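Long-range contact in major allergen Api g 1, isoallergen 1 (Apium graveolens, PDB 2BK0), which is a plant-defence-related protein and major food allergen of celery that probably binds small hydrophobic ligands in the manner of its Bet v 1 relatives: residues Thr80-Val85 and Glu99-Leu104. Numbering follows the deposited sequence.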
# COMPACT_ATOMS: atom_id res chain seq x y z
N THR A 80 -6.32 8.06 8.23
CA THR A 80 -6.92 7.59 7.00
C THR A 80 -6.00 7.95 5.86
O THR A 80 -5.37 9.01 5.86
CB THR A 80 -8.29 8.25 6.81
OG1 THR A 80 -9.27 7.44 7.46
CG2 THR A 80 -8.67 8.40 5.33
N PHE A 81 -5.94 7.08 4.87
CA PHE A 81 -5.02 7.25 3.76
C PHE A 81 -5.64 6.63 2.52
O PHE A 81 -6.14 5.51 2.55
CB PHE A 81 -3.68 6.60 4.12
CG PHE A 81 -2.67 6.64 3.04
CD1 PHE A 81 -2.35 7.84 2.42
CD2 PHE A 81 -2.00 5.49 2.65
CE1 PHE A 81 -1.38 7.89 1.42
CE2 PHE A 81 -1.03 5.52 1.65
CZ PHE A 81 -0.72 6.72 1.03
N ASP A 82 -5.65 7.39 1.43
CA ASP A 82 -6.26 6.96 0.18
C ASP A 82 -5.26 7.10 -0.95
O ASP A 82 -4.64 8.16 -1.11
CB ASP A 82 -7.51 7.80 -0.10
CG ASP A 82 -8.50 7.75 1.05
OD1 ASP A 82 -9.17 6.70 1.21
OD2 ASP A 82 -8.59 8.74 1.82
N TYR A 83 -5.07 6.03 -1.70
CA TYR A 83 -4.18 6.04 -2.86
C TYR A 83 -4.64 5.08 -3.95
O TYR A 83 -5.20 4.01 -3.66
CB TYR A 83 -2.73 5.73 -2.45
CG TYR A 83 -2.49 4.31 -2.00
CD1 TYR A 83 -1.95 3.37 -2.88
CD2 TYR A 83 -2.79 3.91 -0.71
CE1 TYR A 83 -1.72 2.06 -2.47
CE2 TYR A 83 -2.56 2.61 -0.29
CZ TYR A 83 -2.03 1.68 -1.17
OH TYR A 83 -1.81 0.40 -0.74
N SER A 84 -4.40 5.47 -5.20
CA SER A 84 -4.76 4.66 -6.36
C SER A 84 -3.53 4.23 -7.15
O SER A 84 -2.55 4.98 -7.25
CB SER A 84 -5.69 5.45 -7.31
OG SER A 84 -6.88 5.86 -6.67
N VAL A 85 -3.57 3.03 -7.71
CA VAL A 85 -2.61 2.62 -8.74
C VAL A 85 -3.19 3.02 -10.10
O VAL A 85 -4.25 2.56 -10.49
CB VAL A 85 -2.35 1.11 -8.75
CG1 VAL A 85 -1.19 0.77 -9.70
CG2 VAL A 85 -2.05 0.61 -7.32
N GLU A 99 -8.27 1.27 -6.66
CA GLU A 99 -8.62 2.28 -5.67
C GLU A 99 -8.50 1.71 -4.25
O GLU A 99 -9.26 0.83 -3.85
CB GLU A 99 -10.04 2.81 -5.94
CG GLU A 99 -10.67 3.55 -4.77
CD GLU A 99 -12.11 3.90 -5.04
OE1 GLU A 99 -12.82 4.23 -4.06
OE2 GLU A 99 -12.53 3.85 -6.21
N ASN A 100 -7.53 2.22 -3.50
CA ASN A 100 -7.25 1.73 -2.15
C ASN A 100 -7.62 2.75 -1.09
O ASN A 100 -7.48 3.95 -1.29
CB ASN A 100 -5.78 1.35 -2.01
CG ASN A 100 -5.35 0.33 -3.05
OD1 ASN A 100 -4.70 0.66 -4.04
ND2 ASN A 100 -5.74 -0.91 -2.82
N HIS A 101 -8.11 2.25 0.04
CA HIS A 101 -8.43 3.08 1.19
C HIS A 101 -7.92 2.35 2.43
O HIS A 101 -8.30 1.21 2.67
CB HIS A 101 -9.93 3.27 1.31
CG HIS A 101 -10.57 3.86 0.09
ND1 HIS A 101 -11.01 5.17 0.04
CD2 HIS A 101 -10.86 3.33 -1.12
CE1 HIS A 101 -11.54 5.41 -1.15
NE2 HIS A 101 -11.46 4.31 -1.87
N VAL A 102 -7.05 2.99 3.20
CA VAL A 102 -6.55 2.38 4.44
C VAL A 102 -7.07 3.14 5.65
O VAL A 102 -7.17 4.37 5.63
CB VAL A 102 -4.99 2.18 4.46
CG1 VAL A 102 -4.32 2.83 3.26
CG2 VAL A 102 -4.35 2.65 5.78
N VAL A 103 -7.40 2.39 6.70
CA VAL A 103 -7.93 2.94 7.93
C VAL A 103 -7.21 2.32 9.10
O VAL A 103 -7.15 1.10 9.20
CB VAL A 103 -9.43 2.60 8.07
CG1 VAL A 103 -9.99 3.13 9.38
CG2 VAL A 103 -10.22 3.15 6.89
N LEU A 104 -6.65 3.16 9.97
CA LEU A 104 -6.08 2.69 11.24
C LEU A 104 -7.10 2.92 12.35
O LEU A 104 -7.82 3.91 12.36
CB LEU A 104 -4.77 3.41 11.57
CG LEU A 104 -3.47 2.91 10.91
CD1 LEU A 104 -3.01 1.59 11.53
CD2 LEU A 104 -3.61 2.78 9.40
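Four backbone hydrogen bonds join Phe81 to Val102 and Tyr83 to Asn100, the two hydrogen-bonded pairs of this antiparallel contact. Val102 N reaches Phe81 O at 2.8 Å in an almost straight bond, and Phe81 N returns one to Val102 O. Asn100 N gives to Tyr83 O at 2.9 Å, whereas Tyr83 N meets Asn100 O at 3.2 Å from above the carbonyl plane. The non-hydrogen-bonded pair Asp82-His101 lies between them, and Thr80-Val103 and Ser84-Glu99 flank them; the CA of Asp82 makes a C-H...O contact with Asn100 O. The segments belong to a hairpin, strands 80-87 and 95-106, at the middle of the curved seven-stranded antiparallel sheet of the Bet v 1 fold, flanked by strands 66-75 and 112-122. Phe81, Tyr83, Asn100 and Val102 share the face turned to the fold's interior, where Phe81 also touches Val24 of helix 16-25. With chi1 at 69°, Tyr83 CG sits between its backbone N and carbonyl carbon, which swings the ring over its neighbour: Asn100 CB lies under one face, 3.9 Å from the ring centroid, a CH-pi contact. Val102 CG1 serves two rings, touching Phe81 CD2 at 3.6 Å and meeting the Tyr83 ring at its edge through CE2. The other face carries a polar row. His101 ND1 approaches Asp82 OD1 at 2.7 Å, but the bond is bent and weak (120° at the hydrogen); the carboxylate and imidazole planes stand 71° apart. His101 NE2 donates to Glu99 OE1 at 2.6 Å, near the ring plane and onto the anti lone pair. This carboxylate is shared, because Glu99 OE2 accepts from His121 on strand 112-122; two flanking carboxylates would probably favour a protonated His101. Ser84 OG turns instead to Asp72 on strand 66-75.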